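PDB 3GG9: d-3-phosphoglycerate dehydrogenase oxidoreductase protein from Ralstonia solanacearum, which probably catalyses the NAD-dependent oxidation of D-3-phosphoglycerate, as a member of the D-isomer specific 2-hydroxyacid dehydrogenase family. Local coordinates for residues D19-L24 and V29-N34; Q25-K30 and N319-L324; V53-R58 and E307-Y312; I75-R80 and G87-E92; G106-P111 and G172-G177. All coordinates share one frame; numbering follows the deposited sequence.

Contact 1: D19-L24 and V29-N34; sequences DCFSLL and VKVFNN
Phe-21 reaches from a short 3-10 turn to the two valines, Val-29 and Val-31, that point back at it from strand 28-31, and the whole encounter is carbon against carbon. The aromatic side chain does not start out aimed at the strand; its reach comes from its first torsion. With CG swung opposite the backbone N (chi1 -163°), the far end of the ring travels across to the valines, and its CZ stops 3.8 Å from Val-29 CG1. The neighbouring ring atom CE1 lies 4.1 Å from Val-31 CG2. Both methyls meet the ring at a slant, so the aromatic group bridges two residues of the same strand side.

Val-29 divides its two methyls between two partners. CG1, opposite the backbone N, serves Phe-21, while CG2, beside that N, turns to Leu-24. There the two side chains cross at about a right angle, Leu-24 CD1 resting 3.7 Å from Val-29 CG2, and Leu-24 CB is almost as near to the same methyl. The turn that presents both residues is itself tied, Leu-24 N bonding to Phe-21 O at 3.1 Å. Leu-24 also meets Phe-317 of helix 306-324. This is a loop closing over one side of an outermost strand in a parallel sheet, here that of the five-stranded, flavodoxin-like substrate-binding domain of the 2-hydroxyacid dehydrogenases.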
# COMPACT_ATOMS: atom_id res chain seq x y z
N ASP A 19 12.66 0.92 -23.39
CA ASP A 19 12.65 1.53 -24.72
C ASP A 19 13.95 2.28 -25.01
O ASP A 19 14.46 2.23 -26.12
CB ASP A 19 11.49 2.50 -24.89
CG ASP A 19 10.12 1.80 -24.90
OD1 ASP A 19 10.05 0.56 -25.03
OD2 ASP A 19 9.10 2.51 -24.75
N CYS A 20 14.49 2.95 -23.99
CA CYS A 20 15.68 3.78 -24.16
C CYS A 20 16.98 2.99 -24.39
O CYS A 20 17.95 3.57 -24.83
CB CYS A 20 15.83 4.77 -22.99
SG CYS A 20 16.33 4.01 -21.43
N PHE A 21 17.00 1.70 -24.08
CA PHE A 21 18.19 0.87 -24.29
C PHE A 21 18.72 0.91 -25.74
O PHE A 21 19.93 0.74 -25.97
CB PHE A 21 17.91 -0.56 -23.90
CG PHE A 21 19.14 -1.38 -23.69
CD1 PHE A 21 19.94 -1.17 -22.57
CD2 PHE A 21 19.51 -2.35 -24.61
CE1 PHE A 21 21.09 -1.93 -22.38
CE2 PHE A 21 20.67 -3.13 -24.42
CZ PHE A 21 21.45 -2.91 -23.31
N SER A 22 17.82 1.16 -26.69
CA SER A 22 18.19 1.23 -28.12
C SER A 22 19.08 2.43 -28.43
O SER A 22 19.72 2.48 -29.49
CB SER A 22 16.95 1.23 -29.02
OG SER A 22 17.34 1.16 -30.39
N LEU A 23 19.14 3.39 -27.52
CA LEU A 23 20.07 4.51 -27.63
C LEU A 23 21.54 4.06 -27.72
O LEU A 23 22.35 4.76 -28.31
CB LEU A 23 19.92 5.50 -26.47
CG LEU A 23 18.64 6.33 -26.36
CD1 LEU A 23 18.61 7.08 -25.03
CD2 LEU A 23 18.50 7.30 -27.53
N LEU A 24 21.86 2.91 -27.13
CA LEU A 24 23.23 2.42 -27.12
C LEU A 24 23.54 1.40 -28.23
O LEU A 24 24.43 0.54 -28.06
CB LEU A 24 23.54 1.80 -25.74
CG LEU A 24 23.42 2.69 -24.49
CD1 LEU A 24 23.63 1.86 -23.22
CD2 LEU A 24 24.37 3.87 -24.54
N VAL A 29 27.20 -3.40 -24.86
CA VAL A 29 26.70 -3.17 -23.49
C VAL A 29 26.55 -4.47 -22.73
O VAL A 29 25.93 -5.42 -23.21
CB VAL A 29 25.33 -2.45 -23.49
CG1 VAL A 29 24.94 -2.01 -22.06
CG2 VAL A 29 25.35 -1.25 -24.39
N LYS A 30 27.14 -4.52 -21.54
CA LYS A 30 26.94 -5.62 -20.63
C LYS A 30 26.21 -5.09 -19.39
O LYS A 30 26.63 -4.11 -18.79
CB LYS A 30 28.29 -6.25 -20.23
CG LYS A 30 28.17 -7.48 -19.32
CD LYS A 30 27.34 -8.58 -19.96
CE LYS A 30 26.63 -9.45 -18.94
NZ LYS A 30 27.50 -10.52 -18.39
N VAL A 31 25.10 -5.72 -19.04
CA VAL A 31 24.37 -5.35 -17.84
C VAL A 31 24.61 -6.45 -16.81
O VAL A 31 24.38 -7.62 -17.09
CB VAL A 31 22.86 -5.20 -18.10
CG1 VAL A 31 22.15 -4.75 -16.82
CG2 VAL A 31 22.57 -4.22 -19.26
N PHE A 32 25.07 -6.06 -15.63
CA PHE A 32 25.23 -7.04 -14.55
C PHE A 32 24.00 -7.02 -13.66
O PHE A 32 23.40 -5.95 -13.47
CB PHE A 32 26.51 -6.74 -13.76
CG PHE A 32 27.76 -6.92 -14.57
CD1 PHE A 32 28.36 -5.83 -15.20
CD2 PHE A 32 28.32 -8.19 -14.73
CE1 PHE A 32 29.50 -6.00 -15.98
CE2 PHE A 32 29.47 -8.37 -15.51
CZ PHE A 32 30.06 -7.28 -16.13
N ASN A 33 23.64 -8.19 -13.15
CA ASN A 33 22.42 -8.35 -12.36
C ASN A 33 22.66 -8.61 -10.87
O ASN A 33 21.73 -8.92 -10.11
CB ASN A 33 21.53 -9.45 -12.96
CG ASN A 33 21.24 -9.24 -14.43
OD1 ASN A 33 21.35 -10.17 -15.23
ND2 ASN A 33 20.86 -8.02 -14.80
N ASN A 34 23.91 -8.52 -10.45
CA ASN A 34 24.23 -8.58 -9.03
C ASN A 34 25.34 -7.62 -8.70
O ASN A 34 25.94 -7.01 -9.59
CB ASN A 34 24.53 -10.01 -8.57
CG ASN A 34 25.62 -10.68 -9.39
OD1 ASN A 34 26.61 -10.07 -9.76
ND2 ASN A 34 25.43 -11.97 -9.67

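Contact 2: Q25-K30 and N319-L324; sequences QDHEVK and NILDIL
His-27, just ahead of the edge strand 28-31 in the parallel sheet of an alpha/beta domain, meets with its ring the two leucines near the end of helix 306-324, a joining of sequence-distant parts within one domain. The tight part is small. Leu-324 approaches the imidazole from the opposite direction, and its CD1 comes to 3.6 Å from His-27 CE1. Leu-321 does not set out toward His-27, but its end swings nearer, bringing CD2 to 3.8 Å from His-27 NE2. Both methyls sit obliquely to the ring.

The outer side is loose, with Leu-324 exposed at the rim. Within its own segment the ring has Asp-26 CB standing over one face, displaced toward the rim of the ring. No hydrogen bond crosses between the segments. What holds the imidazole is instead a partner from the start of the chain, since His-27 ND1 is hydrogen-bonded to Leu-3 N, which points the other ring nitrogen, NE2, at the methyl CD2 of Leu-321.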
# COMPACT_ATOMS: atom_id res chain seq x y z
N GLN A 25 22.83 1.50 -29.35
CA GLN A 25 22.86 0.50 -30.43
C GLN A 25 24.21 0.40 -31.14
O GLN A 25 24.57 -0.65 -31.64
CB GLN A 25 21.77 0.76 -31.48
CG GLN A 25 21.82 2.16 -32.11
CD GLN A 25 20.74 2.37 -33.16
OE1 GLN A 25 20.88 3.23 -34.03
NE2 GLN A 25 19.66 1.59 -33.08
N ASP A 26 24.94 1.51 -31.15
CA ASP A 26 26.28 1.57 -31.72
C ASP A 26 27.37 1.07 -30.76
O ASP A 26 28.55 1.17 -31.09
CB ASP A 26 26.59 3.01 -32.16
CG ASP A 26 27.86 3.11 -33.01
OD1 ASP A 26 28.11 2.21 -33.84
OD2 ASP A 26 28.62 4.08 -32.82
N HIS A 27 26.99 0.52 -29.60
CA HIS A 27 27.97 0.15 -28.55
C HIS A 27 27.74 -1.24 -28.07
O HIS A 27 26.66 -1.80 -28.28
CB HIS A 27 27.88 1.12 -27.38
CG HIS A 27 28.00 2.56 -27.79
ND1 HIS A 27 29.21 3.17 -28.04
CD2 HIS A 27 27.05 3.48 -28.08
CE1 HIS A 27 29.01 4.41 -28.44
NE2 HIS A 27 27.70 4.62 -28.47
N GLU A 28 28.76 -1.79 -27.42
CA GLU A 28 28.67 -3.10 -26.80
C GLU A 28 28.36 -2.91 -25.30
O GLU A 28 29.15 -2.30 -24.57
CB GLU A 28 29.99 -3.84 -27.00
CG GLU A 28 30.08 -5.23 -26.42
CD GLU A 28 31.49 -5.81 -26.53
OE1 GLU A 28 31.91 -6.54 -25.60
OE2 GLU A 28 32.19 -5.54 -27.53
N VAL A 29 27.20 -3.40 -24.86
CA VAL A 29 26.70 -3.17 -23.49
C VAL A 29 26.55 -4.47 -22.73
O VAL A 29 25.93 -5.42 -23.21
CB VAL A 29 25.33 -2.45 -23.49
CG1 VAL A 29 24.94 -2.01 -22.06
CG2 VAL A 29 25.35 -1.25 -24.39
N LYS A 30 27.14 -4.52 -21.54
CA LYS A 30 26.94 -5.62 -20.63
C LYS A 30 26.21 -5.09 -19.39
O LYS A 30 26.63 -4.11 -18.79
CB LYS A 30 28.29 -6.25 -20.23
CG LYS A 30 28.17 -7.48 -19.32
CD LYS A 30 27.34 -8.58 -19.96
CE LYS A 30 26.63 -9.45 -18.94
NZ LYS A 30 27.50 -10.52 -18.39
N ASN A 319 23.48 11.12 -22.33
CA ASN A 319 24.67 11.83 -21.86
C ASN A 319 25.96 11.26 -22.48
O ASN A 319 26.84 12.03 -22.90
CB ASN A 319 24.74 11.87 -20.33
CG ASN A 319 23.82 12.92 -19.71
OD1 ASN A 319 23.28 13.80 -20.39
ND2 ASN A 319 23.66 12.85 -18.40
N ILE A 320 26.07 9.94 -22.53
CA ILE A 320 27.21 9.29 -23.17
C ILE A 320 27.27 9.68 -24.66
O ILE A 320 28.32 10.09 -25.16
CB ILE A 320 27.18 7.76 -23.01
CG1 ILE A 320 27.39 7.37 -21.54
CG2 ILE A 320 28.25 7.11 -23.89
CD1 ILE A 320 27.06 5.90 -21.24
N LEU A 321 26.13 9.59 -25.35
CA LEU A 321 26.05 9.98 -26.76
C LEU A 321 26.43 11.45 -27.01
O LEU A 321 27.11 11.75 -27.99
CB LEU A 321 24.67 9.70 -27.36
CG LEU A 321 24.06 8.30 -27.23
CD1 LEU A 321 22.79 8.21 -28.06
CD2 LEU A 321 25.04 7.18 -27.60
N ASP A 322 25.97 12.34 -26.13
CA ASP A 322 26.25 13.78 -26.25
C ASP A 322 27.73 14.08 -26.04
O ASP A 322 28.27 14.94 -26.72
CB ASP A 322 25.45 14.61 -25.25
CG ASP A 322 23.96 14.67 -25.55
OD1 ASP A 322 23.52 14.44 -26.70
OD2 ASP A 322 23.22 14.97 -24.59
N ILE A 323 28.37 13.38 -25.11
CA ILE A 323 29.80 13.58 -24.84
C ILE A 323 30.66 13.15 -26.03
O ILE A 323 31.60 13.85 -26.41
CB ILE A 323 30.24 12.93 -23.49
CG1 ILE A 323 30.44 14.00 -22.44
CG2 ILE A 323 31.55 12.17 -23.60
CD1 ILE A 323 29.18 14.50 -21.87
N LEU A 324 30.30 12.03 -26.65
CA LEU A 324 31.01 11.53 -27.82
C LEU A 324 30.88 12.45 -29.04
O LEU A 324 31.65 12.31 -29.99
CB LEU A 324 30.55 10.11 -28.17
CG LEU A 324 30.83 9.02 -27.13
CD1 LEU A 324 30.10 7.74 -27.50
CD2 LEU A 324 32.32 8.75 -26.96

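Contact 3: V53-R58 and E307-Y312; sequences VLIRER and ESYEMY. With SO4 (sulfate ion), chain E.
Ile-55 to Arg-58 form a type II' beta turn directly after strand 51-54, facing the turn of helix 306-324 that carries Tyr-309 and Tyr-312. Arg-56 takes the positive phi (48°) of the turn's second position, and Arg-58 N closes it on Ile-55 O at 3.1 Å. The CA atoms of Ile-55 and Tyr-312 lie 8.8 Å apart, a gap bridged by long side chains.

The extended Arg-58 comes from the opposite direction to Tyr-309 and meets its OH at the edge of the guanidinium. NH2 donates to that OH over 2.9 Å in a bent bond (140°), the oxygen tilted 24° out of the guanidinium plane. Ile-55 CG2 covers one face of that guanidinium, 3.3 Å above its centre, while NH1 donates to a water at the edge and to Asp-9 O. Arg-56, modelled in two conformations, in this one folds back at chi2 and chi3. Its CD lies obliquely against the Tyr-312 ring, 3.9 Å from CE1, and NH2 is held by Thr-78 O and Arg-80 O. A sulfate oxygen, O1, sits over the guanidinium face, 2.8 Å from NE. Tyr-312 OH, which also accepts from Ser-107 N, has one proton for either O3 (3.0 Å) or O1.

Arg-56 and Tyr-312, with Arg-80 N and Arg-224, surround the sulfate. Though the ion probably comes from the crystallisation liquor, it marks an anion pocket beyond the C-terminal ends of the sheet strands, where enzymes of this family are thought to bind the charged end of their substrate.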
# COMPACT_ATOMS: atom_id res chain seq x y z
N VAL A 53 27.92 2.85 -16.56
CA VAL A 53 26.66 3.42 -16.11
C VAL A 53 26.35 2.92 -14.70
O VAL A 53 26.28 1.71 -14.45
CB VAL A 53 25.50 3.12 -17.07
CG1 VAL A 53 24.18 3.75 -16.55
CG2 VAL A 53 25.83 3.63 -18.47
N LEU A 54 26.18 3.88 -13.79
CA LEU A 54 25.86 3.58 -12.39
C LEU A 54 24.39 3.85 -12.11
O LEU A 54 23.83 4.85 -12.57
CB LEU A 54 26.73 4.42 -11.45
CG LEU A 54 28.25 4.25 -11.49
CD1 LEU A 54 28.93 5.13 -10.44
CD2 LEU A 54 28.64 2.79 -11.26
N ILE A 55 23.78 2.94 -11.36
CA ILE A 55 22.40 3.06 -10.90
C ILE A 55 22.40 3.68 -9.52
O ILE A 55 22.71 3.02 -8.52
CB ILE A 55 21.65 1.70 -10.91
CG1 ILE A 55 21.78 1.02 -12.28
CG2 ILE A 55 20.18 1.88 -10.48
CD1 ILE A 55 21.01 -0.29 -12.42
N ARG A 56 22.07 4.96 -9.49
CA ARG A 56 22.03 5.73 -8.25
C ARG A 56 23.27 5.53 -7.38
O ARG A 56 24.39 5.64 -7.88
CB ARG A 56 20.70 5.48 -7.52
CG ARG A 56 19.50 6.00 -8.32
CD ARG A 56 19.66 7.48 -8.67
NE ARG A 56 19.94 8.30 -7.49
CZ ARG A 56 20.99 9.11 -7.34
NH1 ARG A 56 21.15 9.79 -6.22
NH2 ARG A 56 21.88 9.25 -8.32
N GLU A 57 23.10 5.19 -6.11
CA GLU A 57 24.26 4.98 -5.24
C GLU A 57 24.59 3.52 -4.96
O GLU A 57 25.22 3.21 -3.95
CB GLU A 57 24.08 5.74 -3.91
CG GLU A 57 23.82 7.24 -4.07
CD GLU A 57 24.63 8.08 -3.08
OE1 GLU A 57 24.89 9.27 -3.37
OE2 GLU A 57 25.03 7.55 -2.01
N ARG A 58 24.18 2.62 -5.85
CA ARG A 58 24.37 1.18 -5.61
C ARG A 58 25.84 0.71 -5.54
O ARG A 58 26.16 -0.27 -4.83
CB ARG A 58 23.57 0.35 -6.62
CG ARG A 58 22.04 0.53 -6.52
CD ARG A 58 21.29 -0.39 -7.47
NE ARG A 58 19.87 -0.05 -7.48
CZ ARG A 58 18.96 -0.47 -8.36
NH1 ARG A 58 19.25 -1.27 -9.37
NH2 ARG A 58 17.73 -0.04 -8.24
N GLU A 307 8.62 4.11 -15.42
CA GLU A 307 8.75 5.47 -15.99
C GLU A 307 10.03 6.14 -15.48
O GLU A 307 10.76 6.76 -16.24
CB GLU A 307 7.54 6.33 -15.66
CG GLU A 307 6.25 5.83 -16.29
CD GLU A 307 5.11 6.87 -16.30
OE1 GLU A 307 5.39 8.09 -16.17
OE2 GLU A 307 3.93 6.46 -16.44
N SER A 308 10.29 5.97 -14.18
CA SER A 308 11.51 6.46 -13.55
C SER A 308 12.74 5.91 -14.27
O SER A 308 13.63 6.67 -14.60
CB SER A 308 11.54 6.10 -12.05
OG SER A 308 12.70 6.62 -11.43
N TYR A 309 12.80 4.60 -14.50
CA TYR A 309 13.94 3.98 -15.22
C TYR A 309 14.05 4.52 -16.67
O TYR A 309 15.13 4.90 -17.14
CB TYR A 309 13.80 2.45 -15.23
CG TYR A 309 14.54 1.73 -14.07
CD1 TYR A 309 14.74 2.36 -12.83
CD2 TYR A 309 15.01 0.43 -14.22
CE1 TYR A 309 15.42 1.70 -11.77
CE2 TYR A 309 15.70 -0.23 -13.17
CZ TYR A 309 15.89 0.42 -11.95
OH TYR A 309 16.55 -0.20 -10.89
N GLU A 310 12.93 4.61 -17.36
CA GLU A 310 12.96 5.17 -18.71
C GLU A 310 13.63 6.55 -18.72
O GLU A 310 14.54 6.77 -19.51
CB GLU A 310 11.56 5.22 -19.35
CG GLU A 310 10.96 3.85 -19.74
CD GLU A 310 11.61 3.15 -20.95
OE1 GLU A 310 11.15 2.01 -21.26
OE2 GLU A 310 12.57 3.69 -21.59
N MET A 311 13.20 7.45 -17.83
CA MET A 311 13.74 8.81 -17.70
C MET A 311 15.20 8.80 -17.24
O MET A 311 16.06 9.41 -17.88
CB MET A 311 12.89 9.66 -16.72
CG MET A 311 13.39 11.12 -16.55
SD MET A 311 12.89 11.94 -15.01
CE MET A 311 11.19 12.36 -15.42
N TYR A 312 15.47 8.10 -16.14
CA TYR A 312 16.82 8.05 -15.57
C TYR A 312 17.88 7.53 -16.55
O TYR A 312 18.86 8.21 -16.79
CB TYR A 312 16.84 7.27 -14.26
CG TYR A 312 16.42 8.07 -13.03
CD1 TYR A 312 17.34 8.39 -12.04
CD2 TYR A 312 15.10 8.51 -12.86
CE1 TYR A 312 16.96 9.13 -10.91
CE2 TYR A 312 14.71 9.25 -11.73
CZ TYR A 312 15.65 9.54 -10.76
OH TYR A 312 15.28 10.27 -9.64
S SO4 E . 18.04 11.60 -7.66
O1 SO4 E . 18.02 10.23 -8.13
O2 SO4 E . 18.93 12.40 -8.48
O3 SO4 E . 16.69 12.15 -7.75
O4 SO4 E . 18.48 11.59 -6.27
O HOH W 1 17.24 -2.59 -11.27

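Contact 4: I75-R80 and G87-E92; sequences ISQTGR and GHIDLE. With SO4 (sulfate ion), chain E.
The imidazole of His-88 and the amide of Gln-77 stand nearly perpendicular, their planes 84° apart, with the amide at the ring's edge. Gln-77 CD lies in the ring plane there, and OE1 is 3.0 Å from both CE1 and NE2 of His-88. One face of the ring carries Ile-89 CG1, 3.6 Å above the plane and shifted toward the rim. The far nitrogen, ND1, is hydrogen-bonded to Thr-59 O. His-88 was modelled in two conformations, so details of its edge deserve some caution.

Gln-77 owes its position to a bend: CG is set opposite the backbone N (chi1 -176°), then the chain folds at chi2. This turns NE2 back to Thr-78 O, 2.9 Å away and almost straight at 170°, with the carbonyl oxygen close to the amide plane. NE2 also bonds to Arg-56 O. Next to the amide, with Ile-89 CD1 3.4 Å from Gln-77 OE1, the two isoleucines slide past each other in opposite directions, Ile-75 CG2 meeting Ile-89 CD1 at 4.2 Å. They bring the start of strand 74-77 against the loop ahead of helix 91-97 in a beta-alpha-beta unit.

Beyond Thr-78, the chain presents Arg-80 N to sulfate O2 at 2.7 Å. As for the amide, two carbonyl acceptors on NE2 probably fix which of its ends is nitrogen, so that OE1 is the atom turned toward the histidine edge.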
# COMPACT_ATOMS: atom_id res chain seq x y z
N ILE A 75 32.16 7.88 -16.57
CA ILE A 75 31.15 7.37 -15.65
C ILE A 75 29.89 8.18 -15.89
O ILE A 75 29.91 9.42 -15.81
CB ILE A 75 31.59 7.48 -14.19
CG1 ILE A 75 32.80 6.58 -13.93
CG2 ILE A 75 30.44 7.06 -13.23
CD1 ILE A 75 33.60 7.01 -12.71
N SER A 76 28.81 7.48 -16.23
CA SER A 76 27.52 8.15 -16.43
C SER A 76 26.56 7.78 -15.30
O SER A 76 26.17 6.63 -15.16
CB SER A 76 26.91 7.81 -17.79
OG SER A 76 25.85 8.72 -18.06
N GLN A 77 26.20 8.79 -14.51
CA GLN A 77 25.39 8.64 -13.32
C GLN A 77 23.93 8.86 -13.64
O GLN A 77 23.55 9.90 -14.21
CB GLN A 77 25.81 9.69 -12.28
CG GLN A 77 25.11 9.59 -10.96
CD GLN A 77 25.31 8.22 -10.36
OE1 GLN A 77 26.44 7.79 -10.15
NE2 GLN A 77 24.23 7.52 -10.12
N THR A 78 23.10 7.88 -13.25
CA THR A 78 21.65 8.04 -13.27
C THR A 78 21.29 8.94 -12.08
O THR A 78 21.75 8.70 -10.96
CB THR A 78 20.89 6.66 -13.18
OG1 THR A 78 21.35 5.93 -12.04
CG2 THR A 78 21.06 5.83 -14.46
N GLY A 79 20.54 10.00 -12.33
CA GLY A 79 20.23 10.97 -11.30
C GLY A 79 21.40 11.88 -10.97
O GLY A 79 22.39 11.94 -11.71
N ARG A 80 21.30 12.59 -9.84
CA ARG A 80 22.26 13.63 -9.44
C ARG A 80 23.61 13.09 -8.94
O ARG A 80 23.70 11.99 -8.39
CB ARG A 80 21.63 14.56 -8.39
CG ARG A 80 21.50 13.96 -6.99
CD ARG A 80 20.42 14.65 -6.14
NE ARG A 80 20.93 15.79 -5.37
CZ ARG A 80 21.50 15.71 -4.17
NH1 ARG A 80 21.92 16.81 -3.56
NH2 ARG A 80 21.66 14.53 -3.57
N GLY A 87 30.11 11.25 -0.65
CA GLY A 87 29.49 11.04 -1.96
C GLY A 87 29.98 9.70 -2.49
O GLY A 87 31.09 9.28 -2.16
N HIS A 88 29.18 9.03 -3.30
CA HIS A 88 29.57 7.69 -3.73
C HIS A 88 30.58 7.69 -4.89
O HIS A 88 31.11 6.65 -5.26
CB HIS A 88 28.34 6.82 -4.03
CG HIS A 88 27.73 7.08 -5.37
ND1 HIS A 88 27.87 6.20 -6.43
CD2 HIS A 88 27.00 8.12 -5.84
CE1 HIS A 88 27.25 6.69 -7.48
NE2 HIS A 88 26.71 7.85 -7.15
N ILE A 89 30.87 8.87 -5.45
CA ILE A 89 31.93 8.98 -6.46
C ILE A 89 33.03 9.97 -6.02
O ILE A 89 32.74 11.14 -5.75
CB ILE A 89 31.41 9.35 -7.88
CG1 ILE A 89 30.32 8.39 -8.35
CG2 ILE A 89 32.57 9.33 -8.90
CD1 ILE A 89 29.58 8.89 -9.57
N ASP A 90 34.27 9.49 -5.94
CA ASP A 90 35.42 10.36 -5.67
C ASP A 90 35.74 11.19 -6.92
O ASP A 90 36.45 10.73 -7.83
CB ASP A 90 36.62 9.51 -5.23
CG ASP A 90 37.78 10.34 -4.66
OD1 ASP A 90 37.87 11.56 -4.89
OD2 ASP A 90 38.63 9.73 -3.98
N LEU A 91 35.19 12.41 -6.97
CA LEU A 91 35.24 13.24 -8.17
C LEU A 91 36.65 13.75 -8.46
O LEU A 91 37.05 13.87 -9.62
CB LEU A 91 34.28 14.43 -8.04
CG LEU A 91 32.80 14.04 -7.96
CD1 LEU A 91 31.91 15.29 -7.90
CD2 LEU A 91 32.41 13.17 -9.15
N GLU A 92 37.39 14.05 -7.39
CA GLU A 92 38.78 14.50 -7.50
C GLU A 92 39.68 13.40 -8.06
O GLU A 92 40.53 13.68 -8.91
CB GLU A 92 39.31 15.00 -6.15
CG GLU A 92 39.07 16.50 -5.89
CD GLU A 92 37.62 16.93 -6.11
OE1 GLU A 92 36.71 16.33 -5.49
OE2 GLU A 92 37.39 17.86 -6.91
S SO4 E . 18.04 11.60 -7.66
O1 SO4 E . 18.02 10.23 -8.13
O2 SO4 E . 18.93 12.40 -8.48
O3 SO4 E . 16.69 12.15 -7.75
O4 SO4 E . 18.48 11.59 -6.27

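Contact 5: G106-P111 and G172-G177; sequences GSPVAP and GQLVAG
Leu-174 projects from helix 170-181 onto Pro-108, in the loop leading into helix 109-123, and onto Val-109. Its CB and CG act as a spacer, extending away from the helix with CG beside the backbone N (chi1 -70°) and CD1 then stretched out opposite CA. Of the two methyls, it is CD1 and not CD2 that comes within touching distance of the 106-111 segment. CD1 meets the proline ring at CG, 3.8 Å away, and at CB, 4.0 Å away, the two side chains crossing at about a right angle. The same methyl rests 4.1 Å from Val-109 CA and 4.3 Å from Val-109 CG2, although the valine's own CB points elsewhere; Val-109 also packs on Val-157 of the second subunit. Leu-174 also touches Ala-112 of helix 109-123.

Helix 170-181 starts in what looks like the glycine-rich GxGxxG turn of a Rossmann nucleotide-binding domain, with Gly-172 as its last glycine. The contact is one of carbon against carbon, so it probably depends on fit rather than on directional bonds.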
# COMPACT_ATOMS: atom_id res chain seq x y z
N GLY A 106 16.96 13.69 -11.86
CA GLY A 106 16.04 12.84 -11.12
C GLY A 106 14.62 13.36 -11.08
O GLY A 106 14.32 14.40 -11.66
N SER A 107 13.76 12.62 -10.38
CA SER A 107 12.35 12.99 -10.27
C SER A 107 11.82 12.59 -8.88
O SER A 107 12.17 11.52 -8.37
CB SER A 107 11.53 12.35 -11.40
OG SER A 107 10.13 12.45 -11.19
N PRO A 108 11.00 13.46 -8.26
CA PRO A 108 10.51 13.08 -6.94
C PRO A 108 9.30 12.14 -6.96
O PRO A 108 8.94 11.64 -5.93
CB PRO A 108 10.12 14.44 -6.31
CG PRO A 108 9.55 15.23 -7.56
CD PRO A 108 10.46 14.78 -8.71
N VAL A 109 8.67 11.92 -8.12
CA VAL A 109 7.36 11.28 -8.13
C VAL A 109 7.36 9.82 -7.68
O VAL A 109 6.56 9.46 -6.82
CB VAL A 109 6.68 11.40 -9.49
CG1 VAL A 109 5.29 10.75 -9.47
CG2 VAL A 109 6.59 12.90 -9.86
N ALA A 110 8.25 9.00 -8.25
CA ALA A 110 8.35 7.55 -7.87
C ALA A 110 8.66 7.30 -6.40
O ALA A 110 7.99 6.47 -5.78
CB ALA A 110 9.32 6.79 -8.76
N PRO A 111 9.66 7.99 -5.83
CA PRO A 111 9.84 7.79 -4.39
C PRO A 111 8.77 8.41 -3.50
O PRO A 111 8.56 7.93 -2.41
CB PRO A 111 11.22 8.42 -4.11
CG PRO A 111 11.35 9.47 -5.17
CD PRO A 111 10.74 8.83 -6.39
N GLY A 172 9.15 15.61 0.04
CA GLY A 172 8.34 15.96 1.20
C GLY A 172 7.08 16.73 0.84
O GLY A 172 6.03 16.53 1.44
N GLN A 173 7.19 17.58 -0.17
CA GLN A 173 6.08 18.43 -0.63
C GLN A 173 4.97 17.59 -1.26
O GLN A 173 3.79 17.80 -0.98
CB GLN A 173 6.64 19.42 -1.63
CG GLN A 173 5.57 20.25 -2.35
CD GLN A 173 6.18 21.35 -3.17
OE1 GLN A 173 7.39 21.39 -3.39
NE2 GLN A 173 5.33 22.28 -3.62
N LEU A 174 5.36 16.61 -2.06
CA LEU A 174 4.37 15.69 -2.66
C LEU A 174 3.65 14.85 -1.61
O LEU A 174 2.42 14.67 -1.63
CB LEU A 174 5.04 14.80 -3.70
CG LEU A 174 5.48 15.49 -5.00
CD1 LEU A 174 6.15 14.49 -5.94
CD2 LEU A 174 4.32 16.22 -5.71
N VAL A 175 4.43 14.29 -0.67
CA VAL A 175 3.88 13.48 0.38
C VAL A 175 3.01 14.25 1.38
O VAL A 175 1.98 13.74 1.81
CB VAL A 175 5.01 12.73 1.16
CG1 VAL A 175 4.42 11.97 2.33
CG2 VAL A 175 5.72 11.79 0.20
N ALA A 176 3.40 15.49 1.69
CA ALA A 176 2.52 16.41 2.42
C ALA A 176 1.16 16.61 1.70
O ALA A 176 0.09 16.65 2.36
CB ALA A 176 3.22 17.76 2.69
N GLY A 177 1.20 16.75 0.38
CA GLY A 177 0.00 16.87 -0.46
C GLY A 177 -0.91 15.64 -0.39
O GLY A 177 -2.14 15.76 -0.30

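Read from the N terminus, contact 1 closes a short loop before the edge strand 28-31. Contact 2 begins where contact 1 ends, sharing Val-29 and Lys-30; its far end lies almost 290 residues on, in helix 306-324. Contact 3 sits within the long span of contact 2 and uses the same helix. Inside contact 3 come two smaller closures in series: contact 4, around strand 74-77, the neighbour of 51-54, and contact 5, between the entry to helix 109-123 and helix 170-181. The C-terminal helix thereby returns to the N-terminal sheet, the sulfate site joins contacts 3 and 4, and Tyr-312 to Ser-107 links contact 3 to contact 5 and the nucleotide domain.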